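Long-range contacts in glycoside Hydrolase (Bacteroides uniformis, PDB 5T99), which probably hydrolyses galactosidic linkages in agarose-derived sugars, as a family 2 glycoside hydrolase whose pocket binds galacto-isofagomine: residues M267-T272 with T283-F288; L419-K424 with G450-P455; C498-G503 with S522-G527. All coordinates share one frame; numbering follows the deposited sequence.

Contact 1 (M267-T272 with T283-F288); sequences MYKLKT and TYFTDF
The Phe288 ring receives Tyr268 CB over one face, displaced toward the rim, in a CH-pi contact whose closest approach is 3.6 Å, from Tyr268 CB to Phe288 CZ. The two rings are nearly parallel, with planes 15° apart, but offset so strongly that little of one ring faces the other. At the edge of Phe288, Leu270 CB comes in near the ring plane, 3.9 Å from Phe288 CE2. A chi1 of 77° holds Phe288 CG between its backbone N and carbonyl carbon and swings the ring over to the partner strand, whereas the Tyr268 ring leads away and its OH bonds to Asn258 N. On the other face of the sheet, the Phe285 ring runs alongside Lys271 and points the same way, with Phe285 CE1 3.6 Å from Lys271 CB; Lys269 CD reaches Phe285 CD1 obliquely. Lys269 also lies beside Asp287, yet Lys269 NZ stays 5.1 Å from Asp287 OD1, so any attraction between the charges is probably weak. A water donates to both Asp287 OD1 and Tyr268 O. A second water sits in plane at the edge of the Tyr284 ring, donating to Tyr284 O and hydrogen-bonding to Thr272 OG1 and Thr286 OG1; His221 ND1 is a further partner of Thr272 OG1. Six backbone bonds link the strands, two in each of the pairs Tyr268–Phe288, Leu270–Thr286 and Thr272–Tyr284. Leu270 also packs against Val187 and Val189 of strand 180-194. Lys269–Asp287 and Lys271–Phe285 are the non-hydrogen-bonded pairs of this antiparallel beta hairpin, whose second strand, 279-288, borders a four-stranded sheet consistent with the immunoglobulin-like beta-sandwich domain of family 2 glycoside hydrolases.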
loop_
_atom_site.group_PDB
_atom_site.type_symbol
_atom_site.label_atom_id
_atom_site.label_comp_id
_atom_site.label_asym_id
_atom_site.label_seq_id
_atom_site.Cartn_x
_atom_site.Cartn_y
_atom_site.Cartn_z
ATOM N N MET A 267 -17.170 5.261 8.388
ATOM C CA MET A 267 -16.953 3.938 8.943
ATOM C C MET A 267 -17.784 3.760 10.195
ATOM O O MET A 267 -17.896 4.677 11.007
ATOM C CB MET A 267 -15.479 3.770 9.326
ATOM C CG MET A 267 -14.521 3.738 8.135
ATOM S SD MET A 267 -14.874 2.363 7.031
ATOM C CE MET A 267 -14.328 0.976 8.026
ATOM N N TYR A 268 -18.359 2.574 10.333
ATOM C CA TYR A 268 -19.047 2.158 11.547
ATOM C C TYR A 268 -18.130 1.186 12.253
ATOM O O TYR A 268 -17.202 0.662 11.654
ATOM C CB TYR A 268 -20.381 1.467 11.214
ATOM C CG TYR A 268 -21.498 2.398 10.807
ATOM C CD1 TYR A 268 -22.364 2.935 11.752
ATOM C CD2 TYR A 268 -21.687 2.746 9.480
ATOM C CE1 TYR A 268 -23.401 3.790 11.386
ATOM C CE2 TYR A 268 -22.717 3.607 9.091
ATOM C CZ TYR A 268 -23.582 4.120 10.046
ATOM O OH TYR A 268 -24.603 4.957 9.669
ATOM N N LYS A 269 -18.408 0.959 13.528
ATOM C CA LYS A 269 -17.729 -0.047 14.343
ATOM C C LYS A 269 -18.762 -1.027 14.929
ATOM O O LYS A 269 -19.746 -0.604 15.544
ATOM C CB LYS A 269 -16.947 0.638 15.459
ATOM C CG LYS A 269 -16.148 -0.296 16.364
ATOM C CD LYS A 269 -15.351 0.473 17.419
ATOM C CE LYS A 269 -14.111 1.132 16.818
ATOM N NZ LYS A 269 -13.359 1.938 17.833
ATOM N N LEU A 270 -18.525 -2.325 14.727
ATOM C CA LEU A 270 -19.365 -3.390 15.276
ATOM C C LEU A 270 -18.706 -3.976 16.513
ATOM O O LEU A 270 -17.608 -4.517 16.414
ATOM C CB LEU A 270 -19.560 -4.511 14.248
ATOM C CG LEU A 270 -20.202 -5.814 14.738
ATOM C CD1 LEU A 270 -21.634 -5.553 15.205
ATOM C CD2 LEU A 270 -20.158 -6.883 13.659
ATOM N N LYS A 271 -19.384 -3.896 17.655
ATOM C CA LYS A 271 -18.958 -4.584 18.874
ATOM C C LYS A 271 -19.848 -5.800 19.043
ATOM O O LYS A 271 -21.066 -5.666 19.165
ATOM C CB LYS A 271 -19.100 -3.638 20.059
ATOM C CG LYS A 271 -18.762 -4.177 21.459
ATOM C CD LYS A 271 -19.423 -3.279 22.519
ATOM C CE LYS A 271 -18.513 -2.950 23.684
ATOM N NZ LYS A 271 -19.007 -1.762 24.448
ATOM N N THR A 272 -19.251 -6.983 19.037
ATOM C CA THR A 272 -19.989 -8.237 19.201
ATOM C C THR A 272 -19.617 -8.865 20.550
ATOM O O THR A 272 -18.442 -9.148 20.807
ATOM C CB THR A 272 -19.699 -9.226 18.038
ATOM O OG1 THR A 272 -20.141 -8.653 16.803
ATOM C CG2 THR A 272 -20.410 -10.564 18.243
ATOM N N THR A 283 -15.662 -10.378 23.719
ATOM C CA THR A 283 -15.972 -9.128 23.042
ATOM C C THR A 283 -15.083 -9.076 21.825
ATOM O O THR A 283 -13.885 -9.304 21.937
ATOM C CB THR A 283 -15.696 -7.899 23.927
ATOM O OG1 THR A 283 -16.510 -7.951 25.108
ATOM C CG2 THR A 283 -16.007 -6.603 23.181
ATOM N N TYR A 284 -15.666 -8.755 20.671
ATOM C CA TYR A 284 -14.972 -8.834 19.384
ATOM C C TYR A 284 -15.428 -7.688 18.493
ATOM O O TYR A 284 -16.624 -7.549 18.218
ATOM C CB TYR A 284 -15.306 -10.167 18.725
ATOM C CG TYR A 284 -14.524 -10.525 17.477
ATOM C CD1 TYR A 284 -13.370 -11.319 17.553
ATOM C CD2 TYR A 284 -14.950 -10.111 16.222
ATOM C CE1 TYR A 284 -12.669 -11.684 16.412
ATOM C CE2 TYR A 284 -14.254 -10.470 15.075
ATOM C CZ TYR A 284 -13.114 -11.258 15.175
ATOM O OH TYR A 284 -12.420 -11.610 14.040
ATOM N N PHE A 285 -14.469 -6.885 18.043
ATOM C CA PHE A 285 -14.741 -5.703 17.251
ATOM C C PHE A 285 -14.467 -5.951 15.762
ATOM O O PHE A 285 -13.537 -6.683 15.410
ATOM C CB PHE A 285 -13.898 -4.536 17.761
ATOM C CG PHE A 285 -14.326 -4.021 19.109
ATOM C CD1 PHE A 285 -15.345 -3.057 19.216
ATOM C CD2 PHE A 285 -13.714 -4.477 20.272
ATOM C CE1 PHE A 285 -15.737 -2.560 20.450
ATOM C CE2 PHE A 285 -14.105 -3.985 21.516
ATOM C CZ PHE A 285 -15.121 -3.031 21.605
ATOM N N THR A 286 -15.301 -5.349 14.910
ATOM C CA THR A 286 -15.131 -5.378 13.455
ATOM C C THR A 286 -15.453 -3.985 12.886
ATOM O O THR A 286 -16.521 -3.428 13.144
ATOM C CB THR A 286 -16.064 -6.410 12.773
ATOM O OG1 THR A 286 -15.894 -7.710 13.350
ATOM C CG2 THR A 286 -15.782 -6.490 11.262
ATOM N N ASP A 287 -14.534 -3.426 12.107
ATOM C CA ASP A 287 -14.802 -2.169 11.418
ATOM C C ASP A 287 -15.464 -2.502 10.101
ATOM O O ASP A 287 -15.115 -3.510 9.470
ATOM C CB ASP A 287 -13.515 -1.383 11.201
ATOM C CG ASP A 287 -12.988 -0.762 12.485
ATOM O OD1 ASP A 287 -13.794 -0.254 13.300
ATOM O OD2 ASP A 287 -11.763 -0.763 12.679
ATOM N N PHE A 288 -16.447 -1.693 9.709
ATOM C CA PHE A 288 -17.151 -1.907 8.443
ATOM C C PHE A 288 -17.767 -0.626 7.909
ATOM O O PHE A 288 -17.924 0.347 8.646
ATOM C CB PHE A 288 -18.217 -3.005 8.580
ATOM C CG PHE A 288 -19.476 -2.564 9.291
ATOM C CD1 PHE A 288 -20.546 -2.042 8.580
ATOM C CD2 PHE A 288 -19.589 -2.674 10.673
ATOM C CE1 PHE A 288 -21.702 -1.628 9.228
ATOM C CE2 PHE A 288 -20.743 -2.265 11.327
ATOM C CZ PHE A 288 -21.805 -1.750 10.604
HETATM O O HOH W 1 -14.619 2.322 12.468
HETATM O O HOH W 2 -17.590 -7.941 15.582
#

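Contact 2 (L419-K424 with G450-P455); sequences LEQSDK and GFNYYP
Leu419 and Tyr453 meet where two neighbouring loops of the TIM barrel come together, those following the parallel strands 409-416 and 447-451. Leu419 crosses the phenol end obliquely, its CD1 4.0 Å from Tyr453 OH. Gln421 carries most of the contact. Its CG stands beside the backbone N (chi1 -71°) and the chain beyond is extended, which takes the amide across to the 450-455 segment and lays it over one face of the Tyr453 ring, the two planes 24° apart. Gln421 NE2 hangs above that face, displaced toward the rim, and donates to Asn452 OD1 at 2.7 Å, close to the line of the Asn452 carbonyl and in the plane of its own amide. Ile418 O is a second acceptor for Gln421 NE2. The other end of the amide, Gln421 OE1, accepts from Tyr453 N at 3.0 Å, with the donor 38° out of the carbonyl plane; it also lies at the edge of the Phe451 ring, 3.8 Å from Phe451 CD1. Bonds at both ends thus fix the rotation of a buried amide, and tie it to Asn452, which touches the pocket residue Glu417. Ser422 follows, turned back so that its OG donates to Leu419 O at 3.2 Å, while Ser422 CB meets the edge of the Tyr453 ring in its plane, 3.7 Å from Tyr453 CE2.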
loop_
_atom_site.group_PDB
_atom_site.type_symbol
_atom_site.label_atom_id
_atom_site.label_comp_id
_atom_site.label_asym_id
_atom_site.label_seq_id
_atom_site.Cartn_x
_atom_site.Cartn_y
_atom_site.Cartn_z
ATOM N N LEU A 419 1.903 -17.784 -15.634
ATOM C CA LEU A 419 2.370 -18.517 -16.830
ATOM C C LEU A 419 1.309 -19.461 -17.438
ATOM O O LEU A 419 1.354 -19.764 -18.641
ATOM C CB LEU A 419 3.670 -19.275 -16.530
ATOM C CG LEU A 419 4.964 -18.459 -16.698
ATOM C CD1 LEU A 419 4.863 -17.047 -16.128
ATOM C CD2 LEU A 419 6.140 -19.205 -16.082
ATOM N N GLU A 420 0.338 -19.865 -16.614
ATOM C CA GLU A 420 -0.794 -20.686 -17.048
ATOM C C GLU A 420 -1.642 -20.028 -18.151
ATOM O O GLU A 420 -2.388 -20.723 -18.837
ATOM C CB GLU A 420 -1.683 -21.084 -15.845
ATOM C CG GLU A 420 -1.070 -22.121 -14.893
ATOM C CD GLU A 420 -0.039 -21.573 -13.893
ATOM O OE1 GLU A 420 0.330 -20.366 -13.942
ATOM O OE2 GLU A 420 0.425 -22.362 -13.037
ATOM N N GLN A 421 -1.518 -18.714 -18.347
ATOM C CA GLN A 421 -2.096 -18.046 -19.520
ATOM C C GLN A 421 -1.760 -18.739 -20.856
ATOM O O GLN A 421 -2.603 -18.785 -21.763
ATOM C CB GLN A 421 -1.608 -16.598 -19.613
ATOM C CG GLN A 421 -2.148 -15.645 -18.567
ATOM C CD GLN A 421 -1.404 -14.337 -18.620
ATOM O OE1 GLN A 421 -1.866 -13.371 -19.230
ATOM N NE2 GLN A 421 -0.217 -14.313 -18.037
ATOM N N SER A 422 -0.532 -19.249 -20.981
ATOM C CA SER A 422 -0.119 -19.960 -22.200
ATOM C C SER A 422 -0.290 -21.508 -22.204
ATOM O O SER A 422 -0.038 -22.109 -23.233
ATOM C CB SER A 422 1.312 -19.553 -22.617
ATOM O OG SER A 422 2.274 -20.013 -21.687
ATOM N N ASP A 423 -0.685 -22.135 -21.082
ATOM C CA ASP A 423 -1.121 -23.561 -21.081
ATOM C C ASP A 423 -2.500 -23.615 -21.729
ATOM O O ASP A 423 -3.527 -23.408 -21.073
ATOM C CB ASP A 423 -1.150 -24.189 -19.665
ATOM C CG ASP A 423 -1.504 -25.722 -19.659
ATOM O OD1 ASP A 423 -1.911 -26.315 -20.692
ATOM O OD2 ASP A 423 -1.370 -26.352 -18.583
ATOM N N LYS A 424 -2.506 -23.890 -23.026
ATOM C CA LYS A 424 -3.728 -23.847 -23.827
ATOM C C LYS A 424 -4.838 -24.806 -23.358
ATOM O O LYS A 424 -5.995 -24.399 -23.241
ATOM C CB LYS A 424 -3.380 -24.081 -25.303
ATOM C CG LYS A 424 -4.525 -23.830 -26.262
ATOM C CD LYS A 424 -4.053 -23.881 -27.711
ATOM C CE LYS A 424 -5.222 -24.129 -28.665
ATOM N NZ LYS A 424 -4.907 -23.751 -30.076
ATOM N N GLY A 450 -4.987 -10.335 -13.556
ATOM C CA GLY A 450 -4.214 -9.414 -14.413
ATOM C C GLY A 450 -3.516 -10.169 -15.528
ATOM O O GLY A 450 -2.581 -10.927 -15.260
ATOM N N PHE A 451 -3.969 -9.975 -16.766
ATOM C CA PHE A 451 -3.463 -10.736 -17.920
ATOM C C PHE A 451 -2.500 -9.932 -18.789
ATOM O O PHE A 451 -2.887 -8.917 -19.372
ATOM C CB PHE A 451 -4.618 -11.215 -18.791
ATOM C CG PHE A 451 -5.608 -12.087 -18.067
ATOM C CD1 PHE A 451 -5.212 -13.299 -17.512
ATOM C CD2 PHE A 451 -6.949 -11.701 -17.950
ATOM C CE1 PHE A 451 -6.136 -14.109 -16.855
ATOM C CE2 PHE A 451 -7.867 -12.503 -17.290
ATOM C CZ PHE A 451 -7.464 -13.712 -16.745
ATOM N N ASN A 452 -1.253 -10.399 -18.886
ATOM C CA ASN A 452 -0.247 -9.774 -19.770
ATOM C C ASN A 452 -0.080 -10.434 -21.128
ATOM O O ASN A 452 0.442 -9.792 -22.048
ATOM C CB ASN A 452 1.119 -9.656 -19.094
ATOM C CG ASN A 452 1.721 -10.996 -18.702
ATOM O OD1 ASN A 452 1.012 -11.978 -18.462
ATOM N ND2 ASN A 452 3.051 -11.023 -18.587
ATOM N N TYR A 453 -0.497 -11.689 -21.286
ATOM C CA TYR A 453 -0.421 -12.307 -22.608
ATOM C C TYR A 453 -1.693 -11.898 -23.359
ATOM O O TYR A 453 -2.756 -11.695 -22.748
ATOM C CB TYR A 453 -0.278 -13.826 -22.526
ATOM C CG TYR A 453 0.975 -14.384 -21.853
ATOM C CD1 TYR A 453 1.880 -13.575 -21.166
ATOM C CD2 TYR A 453 1.222 -15.756 -21.865
ATOM C CE1 TYR A 453 3.001 -14.111 -20.542
ATOM C CE2 TYR A 453 2.333 -16.298 -21.234
ATOM C CZ TYR A 453 3.216 -15.469 -20.573
ATOM O OH TYR A 453 4.325 -15.989 -19.941
ATOM N N TYR A 454 -1.567 -11.726 -24.668
ATOM C CA TYR A 454 -2.712 -11.470 -25.539
ATOM C C TYR A 454 -2.444 -12.045 -26.945
ATOM O O TYR A 454 -1.399 -11.758 -27.520
ATOM C CB TYR A 454 -3.022 -9.969 -25.630
ATOM C CG TYR A 454 -4.240 -9.708 -26.476
ATOM C CD1 TYR A 454 -5.509 -9.670 -25.913
ATOM C CD2 TYR A 454 -4.129 -9.560 -27.858
ATOM C CE1 TYR A 454 -6.632 -9.471 -26.698
ATOM C CE2 TYR A 454 -5.243 -9.359 -28.652
ATOM C CZ TYR A 454 -6.493 -9.316 -28.070
ATOM O OH TYR A 454 -7.594 -9.101 -28.877
ATOM N N PRO A 455 -3.371 -12.818 -27.524
ATOM C CA PRO A 455 -4.727 -13.086 -26.994
ATOM C C PRO A 455 -4.872 -14.325 -26.073
ATOM O O PRO A 455 -5.991 -14.637 -25.673
ATOM C CB PRO A 455 -5.546 -13.282 -28.283
ATOM C CG PRO A 455 -4.566 -13.911 -29.231
ATOM C CD PRO A 455 -3.237 -13.251 -28.930
#

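Contact 3 (C498-G503 with S522-G527); sequences CTSSRG and SYDLIG
Direct hydrogen bonds across this contact converge on one carbonyl, Ile526 O, which is gripped twice by Thr499. Thr499 N donates to Ile526 O at 2.9 Å in a nearly straight bond (168° at the hydrogen). Thr499 OG1 donates to the same Ile526 O, also at 2.9 Å, but from well above the carbonyl plane, 68° out of it. A chi1 of 53° places Thr499 OG1 between its own backbone N and carbonyl carbon, which brings the hydroxyl to the same oxygen as Thr499 N.

Water-mediated links join the other ends of the segments. One water donates to Ser522 OG and to Asp524 OD2 and is hydrogen-bonded to Ser500 OG, bridging three side chains. Another donates to Ser522 OG and accepts from Gly503 N, tying the hydroxyl to the backbone of 498-503. Both segments belong to the long excursion between strand 490-495 and helix 534-543 of the TIM barrel; the strand bears the pocket residue Glu494, and Thr499 itself touches the pocket residue Phe587. Neither segment is helix or strand; a single direct backbone bond is joined by side-chain and water-mediated links.

Charged groups reinforce the polar end: Arg599 makes a salt bridge with Asp524 OD1 and a hydrogen bond to Ser500 OG, and would probably favour the ionised carboxylate, while Ser522 OG also bonds to Asp598 OD2.

Van der Waals contacts fill in between. Cys498 SG lies against the backbone of Asp524, 3.5 Å from Asp524 C, and beside its CB at 3.7 Å. Ser522 CB packs on Ser501 O at 3.4 Å, and Ser500 CB rests 3.9 Å from Ser522 CA.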
loop_
_atom_site.group_PDB
_atom_site.type_symbol
_atom_site.label_atom_id
_atom_site.label_comp_id
_atom_site.label_asym_id
_atom_site.label_seq_id
_atom_site.Cartn_x
_atom_site.Cartn_y
_atom_site.Cartn_z
ATOM N N CYS A 498 6.059 3.444 -17.861
ATOM C CA CYS A 498 6.959 4.523 -18.216
ATOM C C CYS A 498 7.907 4.726 -17.037
ATOM O O CYS A 498 7.520 4.577 -15.869
ATOM C CB CYS A 498 6.146 5.798 -18.480
ATOM S SG CYS A 498 7.061 7.211 -19.147
ATOM N N THR A 499 9.157 5.035 -17.346
ATOM C CA THR A 499 10.187 5.212 -16.335
ATOM C C THR A 499 10.738 6.632 -16.372
ATOM O O THR A 499 10.788 7.265 -17.435
ATOM C CB THR A 499 11.332 4.208 -16.549
ATOM O OG1 THR A 499 11.808 4.302 -17.898
ATOM C CG2 THR A 499 10.836 2.802 -16.300
ATOM N N SER A 500 11.164 7.110 -15.206
ATOM C CA SER A 500 11.831 8.401 -15.080
ATOM C C SER A 500 12.581 8.501 -13.757
ATOM O O SER A 500 12.285 7.772 -12.807
ATOM C CB SER A 500 10.829 9.548 -15.202
ATOM O OG SER A 500 9.811 9.473 -14.226
ATOM N N SER A 501 13.587 9.369 -13.725
ATOM C CA SER A 501 14.249 9.768 -12.481
ATOM C C SER A 501 13.801 11.196 -12.183
ATOM O O SER A 501 13.700 12.009 -13.106
ATOM C CB SER A 501 15.772 9.705 -12.624
ATOM O OG SER A 501 16.213 8.417 -13.042
ATOM N N ARG A 502 13.521 11.486 -10.909
ATOM C CA ARG A 502 13.048 12.812 -10.476
ATOM C C ARG A 502 14.039 13.902 -10.853
ATOM O O ARG A 502 15.209 13.808 -10.497
ATOM C CB ARG A 502 12.852 12.851 -8.948
ATOM C CG ARG A 502 12.237 14.153 -8.433
ATOM C CD ARG A 502 11.829 14.062 -6.967
ATOM N NE ARG A 502 12.941 13.643 -6.122
ATOM C CZ ARG A 502 13.970 14.412 -5.757
ATOM N NH1 ARG A 502 14.057 15.684 -6.142
ATOM N NH2 ARG A 502 14.931 13.898 -4.991
ATOM N N GLY A 503 13.567 14.923 -11.562
ATOM C CA GLY A 503 14.381 16.088 -11.893
ATOM C C GLY A 503 15.595 15.861 -12.790
ATOM O O GLY A 503 16.543 16.636 -12.733
ATOM N N SER A 522 13.118 12.535 -17.398
ATOM C CA SER A 522 11.830 12.941 -16.803
ATOM C C SER A 522 10.896 13.660 -17.801
ATOM O O SER A 522 9.875 14.236 -17.399
ATOM C CB SER A 522 12.072 13.806 -15.552
ATOM O OG SER A 522 10.920 13.912 -14.737
ATOM N N TYR A 523 11.237 13.621 -19.094
ATOM C CA TYR A 523 10.264 13.924 -20.153
ATOM C C TYR A 523 9.214 12.792 -20.338
ATOM O O TYR A 523 8.249 12.976 -21.076
ATOM C CB TYR A 523 10.973 14.255 -21.490
ATOM C CG TYR A 523 11.565 15.655 -21.560
ATOM C CD1 TYR A 523 10.751 16.756 -21.810
ATOM C CD2 TYR A 523 12.939 15.880 -21.387
ATOM C CE1 TYR A 523 11.269 18.041 -21.885
ATOM C CE2 TYR A 523 13.472 17.167 -21.461
ATOM C CZ TYR A 523 12.631 18.245 -21.710
ATOM O OH TYR A 523 13.134 19.523 -21.779
ATOM N N ASP A 524 9.407 11.641 -19.678
ATOM C CA ASP A 524 8.431 10.537 -19.648
ATOM C C ASP A 524 8.113 10.008 -21.043
ATOM O O ASP A 524 6.982 10.117 -21.537
ATOM C CB ASP A 524 7.155 10.918 -18.869
ATOM C CG ASP A 524 7.413 11.091 -17.378
ATOM O OD1 ASP A 524 8.147 10.268 -16.791
ATOM O OD2 ASP A 524 6.877 12.041 -16.774
ATOM N N LEU A 525 9.169 9.475 -21.662
ATOM C CA LEU A 525 9.137 8.799 -22.959
ATOM C C LEU A 525 9.596 7.319 -22.910
ATOM O O LEU A 525 9.150 6.510 -23.723
ATOM C CB LEU A 525 10.051 9.544 -23.950
ATOM C CG LEU A 525 9.692 10.912 -24.558
ATOM C CD1 LEU A 525 8.199 11.200 -24.533
ATOM C CD2 LEU A 525 10.472 12.044 -23.915
ATOM N N ILE A 526 10.479 6.973 -21.973
ATOM C CA ILE A 526 11.239 5.727 -22.024
ATOM C C ILE A 526 10.613 4.680 -21.101
ATOM O O ILE A 526 10.027 5.022 -20.075
ATOM C CB ILE A 526 12.716 5.980 -21.596
ATOM C CG1 ILE A 526 13.373 7.072 -22.467
ATOM C CG2 ILE A 526 13.539 4.693 -21.600
ATOM C CD1 ILE A 526 13.337 6.826 -23.964
ATOM N N GLY A 527 10.749 3.408 -21.484
ATOM C CA GLY A 527 10.435 2.272 -20.612
ATOM C C GLY A 527 10.867 0.945 -21.233
ATOM O O GLY A 527 11.412 0.941 -22.327
HETATM O O HOH W 3 8.703 12.163 -14.812
HETATM O O HOH W 4 10.713 14.764 -12.305
#

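The three contacts follow one another along the chain without overlap, and none touches another. Contact 1 lies in the antiparallel sheet of strands 215-224, 230-240, 268-276 and 279-288, its centre 41 Å from that of contact 2 and 45 Å from that of contact 3, on the opposite side of the chain's centre from the latter. Contacts 2 and 3 both join segments at or beyond the C-terminal ends of barrel strands, 409-416 and 447-451 in one case and 490-495 in the other. Their centres are 28 Å apart, and each has a side chain within about 7 Å of the bound galacto-isofagomine. Contact 1 thus belongs to a separate beta domain, while contacts 2 and 3 lie on the barrel near the ligand.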